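Arsenate Reductase (PDB 3T38) reduces arsenate to arsenite in a thioredoxin-dependent reaction, helping the bacterium survive arsenic stress. Local coordinates at residues 154-159 with 173-178; 85-90 with 160-165; 99-104 with 196-201. All coordinates share one frame; numbering follows the deposited sequence.

Interaction 1. Residues 154-159 with 173-178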
loop_
_atom_site.group_PDB
_atom_site.type_symbol
_atom_site.label_atom_id
_atom_site.label_comp_id
_atom_site.label_asym_id
_atom_site.label_seq_id
_atom_site.Cartn_x
_atom_site.Cartn_y
_atom_site.Cartn_z
ATOM N N SER A 154 -5.720 -15.073 -7.191
ATOM C CA SER A 154 -7.062 -15.475 -6.863
ATOM C C SER A 154 -7.784 -16.136 -8.081
ATOM O O SER A 154 -7.591 -15.707 -9.224
ATOM C CB SER A 154 -7.835 -14.260 -6.335
ATOM O OG SER A 154 -7.321 -13.865 -5.070
ATOM N N ASP A 155 -8.557 -17.192 -7.841
ATOM C CA ASP A 155 -9.481 -17.759 -8.871
ATOM C C ASP A 155 -10.866 -17.069 -8.806
ATOM O O ASP A 155 -11.572 -17.036 -9.779
ATOM C CB ASP A 155 -9.662 -19.274 -8.700
ATOM C CG ASP A 155 -8.352 -20.033 -8.780
ATOM O OD1 ASP A 155 -7.817 -20.174 -9.896
ATOM O OD2 ASP A 155 -7.812 -20.464 -7.733
ATOM N N TYR A 156 -11.245 -16.547 -7.636
ATOM C CA TYR A 156 -12.509 -15.826 -7.422
ATOM C C TYR A 156 -12.180 -14.515 -6.727
ATOM O O TYR A 156 -11.440 -14.518 -5.740
ATOM C CB TYR A 156 -13.450 -16.608 -6.485
ATOM C CG TYR A 156 -13.994 -17.886 -7.058
ATOM C CD1 TYR A 156 -13.188 -19.024 -7.124
ATOM C CD2 TYR A 156 -15.306 -17.948 -7.588
ATOM C CE1 TYR A 156 -13.647 -20.217 -7.681
ATOM C CE2 TYR A 156 -15.813 -19.178 -8.160
ATOM C CZ TYR A 156 -14.953 -20.302 -8.208
ATOM O OH TYR A 156 -15.372 -21.510 -8.734
ATOM N N VAL A 157 -12.734 -13.399 -7.200
ATOM C CA VAL A 157 -12.500 -12.122 -6.536
ATOM C C VAL A 157 -13.862 -11.562 -6.283
ATOM O O VAL A 157 -14.606 -11.338 -7.238
ATOM C CB VAL A 157 -11.709 -11.105 -7.446
ATOM C CG1 VAL A 157 -11.683 -9.708 -6.809
ATOM C CG2 VAL A 157 -10.274 -11.599 -7.807
ATOM N N ILE A 158 -14.202 -11.350 -5.010
ATOM C CA ILE A 158 -15.566 -10.921 -4.636
ATOM C C ILE A 158 -15.498 -9.564 -4.013
ATOM O O ILE A 158 -14.890 -9.364 -3.003
ATOM C CB ILE A 158 -16.331 -11.913 -3.678
ATOM C CG1 ILE A 158 -16.537 -13.287 -4.328
ATOM C CG2 ILE A 158 -17.707 -11.412 -3.315
ATOM C CD1 ILE A 158 -15.332 -14.182 -4.261
ATOM N N THR A 159 -16.228 -8.679 -4.619
ATOM C CA THR A 159 -16.291 -7.276 -4.339
ATOM C C THR A 159 -17.520 -6.940 -3.478
ATOM O O THR A 159 -18.595 -7.449 -3.731
ATOM C CB THR A 159 -16.338 -6.579 -5.748
ATOM O OG1 THR A 159 -15.020 -6.046 -5.989
ATOM C CG2 THR A 159 -17.392 -5.562 -5.873
ATOM N N HIS A 173 -12.965 -15.530 -11.887
ATOM C CA HIS A 173 -14.372 -15.172 -11.577
ATOM C C HIS A 173 -14.500 -13.912 -10.731
ATOM O O HIS A 173 -14.198 -13.917 -9.568
ATOM C CB HIS A 173 -15.143 -16.381 -10.960
ATOM C CG HIS A 173 -14.961 -17.624 -11.757
ATOM N ND1 HIS A 173 -15.538 -17.791 -12.994
ATOM C CD2 HIS A 173 -14.174 -18.713 -11.559
ATOM C CE1 HIS A 173 -15.148 -18.943 -13.511
ATOM N NE2 HIS A 173 -14.322 -19.523 -12.657
ATOM N N TYR A 174 -14.905 -12.826 -11.351
ATOM C CA TYR A 174 -15.247 -11.605 -10.635
ATOM C C TYR A 174 -16.756 -11.592 -10.292
ATOM O O TYR A 174 -17.628 -11.612 -11.168
ATOM C CB TYR A 174 -14.829 -10.372 -11.456
ATOM C CG TYR A 174 -13.334 -10.155 -11.485
ATOM C CD1 TYR A 174 -12.511 -10.819 -12.398
ATOM C CD2 TYR A 174 -12.738 -9.280 -10.585
ATOM C CE1 TYR A 174 -11.117 -10.597 -12.409
ATOM C CE2 TYR A 174 -11.370 -9.043 -10.591
ATOM C CZ TYR A 174 -10.567 -9.719 -11.498
ATOM O OH TYR A 174 -9.215 -9.467 -11.458
ATOM N N LEU A 175 -17.019 -11.560 -9.003
ATOM C CA LEU A 175 -18.352 -11.535 -8.443
ATOM C C LEU A 175 -18.505 -10.198 -7.684
ATOM O O LEU A 175 -17.546 -9.736 -7.039
ATOM C CB LEU A 175 -18.537 -12.746 -7.478
ATOM C CG LEU A 175 -19.064 -14.167 -7.851
ATOM C CD1 LEU A 175 -18.862 -14.657 -9.297
ATOM C CD2 LEU A 175 -18.633 -15.256 -6.845
ATOM N N ASP A 176 -19.686 -9.587 -7.790
ATOM C CA ASP A 176 -20.039 -8.342 -7.103
ATOM C C ASP A 176 -21.244 -8.557 -6.174
ATOM O O ASP A 176 -22.350 -8.803 -6.638
ATOM C CB ASP A 176 -20.417 -7.278 -8.161
ATOM C CG ASP A 176 -20.478 -5.867 -7.588
ATOM O OD1 ASP A 176 -20.680 -5.679 -6.380
ATOM O OD2 ASP A 176 -20.340 -4.919 -8.362
ATOM N N TRP A 177 -21.015 -8.474 -4.863
ATOM C CA TRP A 177 -22.042 -8.756 -3.862
ATOM C C TRP A 177 -22.640 -7.500 -3.210
ATOM O O TRP A 177 -23.129 -7.572 -2.082
ATOM C CB TRP A 177 -21.479 -9.645 -2.755
ATOM C CG TRP A 177 -21.370 -11.104 -3.109
ATOM C CD1 TRP A 177 -21.591 -11.668 -4.324
ATOM C CD2 TRP A 177 -20.959 -12.151 -2.249
ATOM N NE1 TRP A 177 -21.364 -13.016 -4.273
ATOM C CE2 TRP A 177 -20.977 -13.345 -3.009
ATOM C CE3 TRP A 177 -20.595 -12.209 -0.887
ATOM C CZ2 TRP A 177 -20.640 -14.584 -2.473
ATOM C CZ3 TRP A 177 -20.261 -13.443 -0.346
ATOM C CH2 TRP A 177 -20.269 -14.612 -1.139
ATOM N N GLU A 178 -22.575 -6.364 -3.884
ATOM C CA GLU A 178 -23.220 -5.151 -3.388
ATOM C C GLU A 178 -23.555 -4.213 -4.540
ATOM O O GLU A 178 -23.026 -3.100 -4.596
ATOM C CB GLU A 178 -22.312 -4.417 -2.387
ATOM C CG GLU A 178 -23.052 -3.301 -1.541
ATOM C CD GLU A 178 -22.192 -2.728 -0.397
ATOM O OE1 GLU A 178 -21.357 -3.488 0.177
ATOM O OE2 GLU A 178 -22.364 -1.517 -0.077
#

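Interaction 2. Residues 85-90 with 160-165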
loop_
_atom_site.group_PDB
_atom_site.type_symbol
_atom_site.label_atom_id
_atom_site.label_comp_id
_atom_site.label_asym_id
_atom_site.label_seq_id
_atom_site.Cartn_x
_atom_site.Cartn_y
_atom_site.Cartn_z
ATOM N N LEU A 85 -10.692 -14.291 -2.902
ATOM C CA LEU A 85 -10.407 -13.038 -2.312
ATOM C C LEU A 85 -11.701 -12.214 -2.111
ATOM O O LEU A 85 -12.473 -12.031 -3.061
ATOM C CB LEU A 85 -9.431 -12.272 -3.212
ATOM C CG LEU A 85 -9.252 -10.797 -2.770
ATOM C CD1 LEU A 85 -8.427 -10.616 -1.492
ATOM C CD2 LEU A 85 -8.710 -9.907 -3.830
ATOM N N PHE A 86 -11.911 -11.684 -0.898
ATOM C CA PHE A 86 -13.032 -10.751 -0.626
ATOM C C PHE A 86 -12.467 -9.354 -0.383
ATOM O O PHE A 86 -11.421 -9.226 0.263
ATOM C CB PHE A 86 -13.882 -11.192 0.581
ATOM C CG PHE A 86 -14.470 -12.566 0.414
ATOM C CD1 PHE A 86 -13.731 -13.720 0.802
ATOM C CD2 PHE A 86 -15.717 -12.735 -0.206
ATOM C CE1 PHE A 86 -14.279 -15.024 0.622
ATOM C CE2 PHE A 86 -16.279 -14.048 -0.387
ATOM C CZ PHE A 86 -15.559 -15.174 0.001
ATOM N N ILE A 87 -13.173 -8.328 -0.875
ATOM C CA ILE A 87 -12.677 -6.956 -0.857
ATOM C C ILE A 87 -13.851 -6.067 -0.462
ATOM O O ILE A 87 -14.871 -6.173 -1.102
ATOM C CB ILE A 87 -12.181 -6.508 -2.302
ATOM C CG1 ILE A 87 -11.062 -7.449 -2.818
ATOM C CG2 ILE A 87 -11.623 -5.042 -2.285
ATOM C CD1 ILE A 87 -10.612 -7.134 -4.169
ATOM N N CYS A 88 -13.696 -5.230 0.580
ATOM C CA CYS A 88 -14.735 -4.221 1.005
ATOM C C CYS A 88 -13.939 -2.983 1.381
ATOM O O CYS A 88 -12.731 -2.917 1.069
ATOM C CB CYS A 88 -15.567 -4.721 2.201
ATOM S SG CYS A 88 -14.601 -4.942 3.796
ATOM N N VAL A 89 -14.581 -1.965 1.954
ATOM C CA VAL A 89 -13.857 -0.703 2.117
ATOM C C VAL A 89 -12.765 -0.805 3.197
ATOM O O VAL A 89 -11.613 -0.633 2.893
ATOM C CB VAL A 89 -14.783 0.526 2.309
ATOM C CG1 VAL A 89 -13.941 1.793 2.582
ATOM C CG2 VAL A 89 -15.710 0.719 1.071
ATOM N N HIS A 90 -13.122 -1.217 4.410
ATOM C CA HIS A 90 -12.277 -1.094 5.588
ATOM C C HIS A 90 -11.629 -2.379 5.995
ATOM O O HIS A 90 -10.823 -2.359 6.919
ATOM C CB HIS A 90 -13.120 -0.638 6.753
ATOM C CG HIS A 90 -13.701 0.707 6.537
ATOM N ND1 HIS A 90 -15.053 0.926 6.506
ATOM C CD2 HIS A 90 -13.106 1.908 6.308
ATOM C CE1 HIS A 90 -15.274 2.216 6.315
ATOM N NE2 HIS A 90 -14.106 2.828 6.176
HETATM N N MSE A 160 -17.332 -6.124 -2.441
HETATM C CA MSE A 160 -18.403 -5.838 -1.475
HETATM C C MSE A 160 -18.485 -4.320 -1.114
HETATM O O MSE A 160 -18.443 -3.922 0.065
HETATM C CB MSE A 160 -18.197 -6.705 -0.220
HETATM C CG MSE A 160 -17.662 -8.092 -0.557
HETATM SE SE MSE A 160 -17.503 -9.247 1.040
HETATM C CE MSE A 160 -19.378 -9.354 1.594
ATOM N N GLY A 161 -18.578 -3.486 -2.148
ATOM C CA GLY A 161 -18.734 -2.063 -1.968
ATOM C C GLY A 161 -17.445 -1.268 -1.943
ATOM O O GLY A 161 -17.459 -0.119 -1.503
ATOM N N CYS A 162 -16.332 -1.866 -2.404
ATOM C CA CYS A 162 -15.042 -1.153 -2.410
ATOM C C CYS A 162 -14.956 -0.084 -3.527
ATOM O O CYS A 162 -14.141 0.831 -3.476
ATOM C CB CYS A 162 -13.880 -2.143 -2.460
ATOM S SG CYS A 162 -14.106 -3.374 -3.758
ATOM N N GLY A 163 -15.852 -0.152 -4.508
ATOM C CA GLY A 163 -15.772 0.745 -5.654
ATOM C C GLY A 163 -14.811 0.106 -6.644
ATOM O O GLY A 163 -14.234 -0.997 -6.376
ATOM N N ASP A 164 -14.606 0.802 -7.764
ATOM C CA ASP A 164 -13.743 0.322 -8.846
ATOM C C ASP A 164 -12.267 0.520 -8.476
ATOM O O ASP A 164 -11.612 1.428 -8.991
ATOM C CB ASP A 164 -14.112 1.043 -10.169
ATOM C CG ASP A 164 -13.368 0.492 -11.403
ATOM O OD1 ASP A 164 -12.703 -0.570 -11.306
ATOM O OD2 ASP A 164 -13.435 1.137 -12.491
ATOM N N VAL A 165 -11.735 -0.323 -7.584
ATOM C CA VAL A 165 -10.330 -0.214 -7.163
ATOM C C VAL A 165 -9.494 -1.431 -7.580
ATOM O O VAL A 165 -8.300 -1.512 -7.245
ATOM C CB VAL A 165 -10.184 -0.115 -5.636
ATOM C CG1 VAL A 165 -10.880 1.172 -5.067
ATOM C CG2 VAL A 165 -10.674 -1.412 -4.989
HETATM O O HOH W 1 -17.530 -2.271 1.578
#

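Interaction 3. Residues 99-104 with 196-201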
loop_
_atom_site.group_PDB
_atom_site.type_symbol
_atom_site.label_atom_id
_atom_site.label_comp_id
_atom_site.label_asym_id
_atom_site.label_seq_id
_atom_site.Cartn_x
_atom_site.Cartn_y
_atom_site.Cartn_z
ATOM N N SER A 99 -14.758 -13.848 4.526
ATOM C CA SER A 99 -13.583 -14.673 4.486
ATOM C C SER A 99 -13.615 -15.755 5.561
ATOM O O SER A 99 -13.204 -16.906 5.298
ATOM C CB SER A 99 -12.305 -13.796 4.668
ATOM O OG SER A 99 -11.149 -14.628 4.840
ATOM N N ALA A 100 -14.047 -15.388 6.775
ATOM C CA ALA A 100 -14.033 -16.333 7.891
ATOM C C ALA A 100 -15.124 -17.391 7.738
ATOM O O ALA A 100 -14.930 -18.531 8.142
ATOM C CB ALA A 100 -14.113 -15.599 9.288
ATOM N N LEU A 101 -16.244 -17.027 7.116
ATOM C CA LEU A 101 -17.348 -17.976 6.922
ATOM C C LEU A 101 -16.862 -18.994 5.872
ATOM O O LEU A 101 -16.948 -20.212 6.065
ATOM C CB LEU A 101 -18.668 -17.236 6.570
ATOM C CG LEU A 101 -19.410 -16.477 7.721
ATOM C CD1 LEU A 101 -20.663 -15.612 7.325
ATOM C CD2 LEU A 101 -19.915 -17.478 8.774
ATOM N N LEU A 102 -16.257 -18.526 4.797
ATOM C CA LEU A 102 -15.800 -19.512 3.788
ATOM C C LEU A 102 -14.727 -20.454 4.335
ATOM O O LEU A 102 -14.787 -21.653 4.099
ATOM C CB LEU A 102 -15.393 -18.825 2.441
ATOM C CG LEU A 102 -14.897 -19.701 1.285
ATOM C CD1 LEU A 102 -15.910 -20.779 0.915
ATOM C CD2 LEU A 102 -14.557 -18.865 0.042
ATOM N N SER A 103 -13.765 -19.949 5.090
ATOM C CA SER A 103 -12.761 -20.848 5.690
ATOM C C SER A 103 -13.392 -21.854 6.609
ATOM O O SER A 103 -12.966 -23.001 6.666
ATOM C CB SER A 103 -11.631 -20.075 6.427
ATOM O OG SER A 103 -11.073 -19.090 5.535
ATOM N N HIS A 104 -14.418 -21.405 7.328
ATOM C CA HIS A 104 -15.137 -22.213 8.297
ATOM C C HIS A 104 -15.898 -23.389 7.609
ATOM O O HIS A 104 -15.836 -24.524 8.108
ATOM C CB HIS A 104 -16.064 -21.300 9.094
ATOM C CG HIS A 104 -17.141 -22.001 9.855
ATOM N ND1 HIS A 104 -16.952 -22.503 11.127
ATOM C CD2 HIS A 104 -18.451 -22.203 9.560
ATOM C CE1 HIS A 104 -18.084 -23.035 11.561
ATOM N NE2 HIS A 104 -19.014 -22.854 10.635
ATOM N N GLU A 196 -26.874 -12.197 5.955
ATOM C CA GLU A 196 -26.964 -12.108 4.502
ATOM C C GLU A 196 -25.691 -12.662 3.849
ATOM O O GLU A 196 -25.760 -13.397 2.888
ATOM C CB GLU A 196 -27.267 -10.697 4.035
ATOM C CG GLU A 196 -27.015 -10.543 2.541
ATOM C CD GLU A 196 -27.502 -9.215 1.988
ATOM O OE1 GLU A 196 -27.572 -8.224 2.776
ATOM O OE2 GLU A 196 -27.806 -9.168 0.758
ATOM N N ILE A 197 -24.538 -12.341 4.404
ATOM C CA ILE A 197 -23.324 -12.803 3.843
ATOM C C ILE A 197 -23.198 -14.337 3.937
ATOM O O ILE A 197 -22.807 -14.991 2.963
ATOM C CB ILE A 197 -22.142 -12.112 4.532
ATOM C CG1 ILE A 197 -22.094 -10.616 4.120
ATOM C CG2 ILE A 197 -20.794 -12.872 4.248
ATOM C CD1 ILE A 197 -21.072 -9.803 5.060
ATOM N N ASP A 198 -23.545 -14.902 5.101
ATOM C CA ASP A 198 -23.566 -16.346 5.296
ATOM C C ASP A 198 -24.403 -17.063 4.225
ATOM O O ASP A 198 -23.913 -17.999 3.584
ATOM C CB ASP A 198 -24.126 -16.685 6.690
ATOM C CG ASP A 198 -23.813 -18.133 7.119
ATOM O OD1 ASP A 198 -22.876 -18.796 6.559
ATOM O OD2 ASP A 198 -24.493 -18.616 8.033
ATOM N N GLY A 199 -25.651 -16.638 4.031
ATOM C CA GLY A 199 -26.430 -17.135 2.906
ATOM C C GLY A 199 -25.689 -17.141 1.563
ATOM O O GLY A 199 -25.808 -18.110 0.794
ATOM N N ARG A 200 -24.922 -16.080 1.273
ATOM C CA ARG A 200 -24.222 -15.965 -0.005
ATOM C C ARG A 200 -22.950 -16.860 -0.025
ATOM O O ARG A 200 -22.576 -17.418 -1.062
ATOM C CB ARG A 200 -23.834 -14.497 -0.303
ATOM C CG ARG A 200 -25.055 -13.546 -0.721
ATOM C CD ARG A 200 -24.604 -12.081 -0.733
ATOM N NE ARG A 200 -25.455 -11.147 -1.480
ATOM C CZ ARG A 200 -25.525 -11.083 -2.817
ATOM N NH1 ARG A 200 -24.844 -11.940 -3.596
ATOM N NH2 ARG A 200 -26.303 -10.178 -3.377
ATOM N N ILE A 201 -22.298 -16.968 1.124
ATOM C CA ILE A 201 -21.110 -17.791 1.267
ATOM C C ILE A 201 -21.498 -19.270 1.063
ATOM O O ILE A 201 -20.768 -20.023 0.406
ATOM C CB ILE A 201 -20.427 -17.579 2.679
ATOM C CG1 ILE A 201 -19.806 -16.202 2.771
ATOM C CG2 ILE A 201 -19.382 -18.693 2.995
ATOM C CD1 ILE A 201 -18.601 -16.007 1.777
#

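Interaction 1. Residues 154-159 with 173-178
Tyr-156 and His-173 point the same way off neighbouring strands, their rings lying alongside each other. His-173 CD2 sits over the rim of one tyrosine face, 3.8 Å from Tyr-156 CZ, but the planes are turned 38° to each other, an oblique pairing that is neither a stack nor edge-to-face. The phenol oxygen bonds to Ser-211. Leu-175 and Ile-158 share this side of the sheet: with chi1 at -62°, Ile-158 CG1 swings beside its own backbone N and meets Leu-175 CB at 3.8 Å. The other branch, Ile-158 CG2, is left to reach over the face of Trp-177 as a CH-pi contact, 3.6 Å from the centroid of the five-membered ring and 16° off its normal. On the reverse side, Val-157 lays CB and both methyls obliquely against the Tyr-174 ring, with Val-157 CB 3.8 Å from Tyr-174 CD2. Thr-159 CG2 comes against the carboxylate of Asp-176, whose OD1 accepts from Glu-178 N at 3.2 Å in an Asx turn. Five backbone hydrogen bonds, from Asp-155 O through Thr-159 O, hold the strands together. This is parallel beta pairing, here at an edge of the four-stranded sheet of the low molecular weight tyrosine phosphatase fold.

Interaction 2. Residues 85-90 with 160-165
Beyond Thr-159 the backbone bonds once to its neighbour, Met-160 N to Ile-87 O at 2.8 Å with a bent N-H...O angle of 131°, and then turns across the tip of strand 83-88, where the CA atoms of Cys-88 and Cys-162 are 4.6 Å apart. The sequence from Cys-88 to Arg-94 fits the CX5R signature of the phosphate-binding P-loop of low molecular weight phosphatases, so the contact probably packs at the base of that loop. Met-160, a selenomethionine, passes Ile-87 O with its CB and CG before SE reaches Phe-86. Met-160 SE lies 4.1 Å from Phe-86 CD2 and equally close to Phe-86 CB, a Met-aromatic contact made obliquely, 67° off the ring normal. Cys-88 presents CB rather than its sulfur, with Cys-88 CB 4.1 Å from Met-160 CB. Cys-162 points at the strand: chi1 of 49° tucks Cys-162 SG between its own N and carbonyl carbon and presses it against Ile-87 CG2 at a tight 3.3 Å. Farther along, Asp-164 and Val-165 pack on Ile-51 and Ala-46 of the second subunit, so this end of the loop is part of the subunit interface. A water accepts from Val-89 N at 3.0 Å, although its approach to Met-160 O is too short to be trusted. Beside it, one branch of Val-89 closes on the loop backbone, Val-89 CG2 lying 3.2 Å from Gly-161 O.

Interaction 3. Residues 99-104 with 196-201
Leu-101 reaches from helix 94-106 toward helix 190-211, and its side chain makes the largest single share of this contact, closely followed by Ile-201. At the start of the side chain, Leu-101 CB rests 3.9 Å from Ile-201 CG2 and slightly farther from Ile-201 CG1. A chi1 of -74° sets CG opposite the leucine's own carbonyl carbon, and from there the chain runs on extended, so that CD1 is the atom carried deepest into the facing helix. Leu-101 CD1 lands on the backbone there, 3.6 Å from Asp-198 CA, and also touches Asp-198 CB and brushes Ile-197 CG2. The other methyl turns to the carboxylate, Leu-101 CD2 stopping 3.9 Å from Asp-198 OD1, and the two side chains cross at about a right angle. The acid is buried, but its oxygens have polar partners: OD1 bonds to Tyr-105 OH and OD2 forms a salt bridge with Arg-134, which probably favours a charged carboxylate beside the leucine methyls. Ile-201 answers from the other helix. Ile-201 CG2 fits against the backbone between Leu-101 and Leu-102, 3.6 Å from Leu-102 N, and also touches Leu-102 CB. No hydrogen bond joins the two segments; apolar carbons carry the packing. The local axes pass 9.6 Å apart at 42°, running roughly the same way. Leu-102 and Ile-201 both continue onto Phe-86 of strand 83-88, which puts the two helices on one face of the sheet. Such side-by-side helices over one face of a parallel sheet form an outer layer of the three-layer alpha/beta sandwich of this phosphatase family.

How the interactions relate
Interactions 1 and 2 are neighbours, centres about 10 Å apart, because strands 156-159 and 83-88 adjoin in the sheet. The helices of interaction 3 cover one face of that sheet, their centre about 13 Å from that of interaction 1 and about 16 Å from that of interaction 2. Ile-201 bridges all three: Ile-201 CD1 lies 3.6 Å from Trp-177 CH2 and 3.6 Å from Phe-86 CZ. Met-160 CE reaches Ile-197 CD1 at 3.9 Å. Glu-178 forms a salt bridge with Arg-94 of the CX5R sequence, tying interaction 1 to the presumed P-loop. The pocket of the bound dithiane-diol is lined by other residues, Thr-33, Arg-36, Tyr-37, Glu-40 and Arg-66.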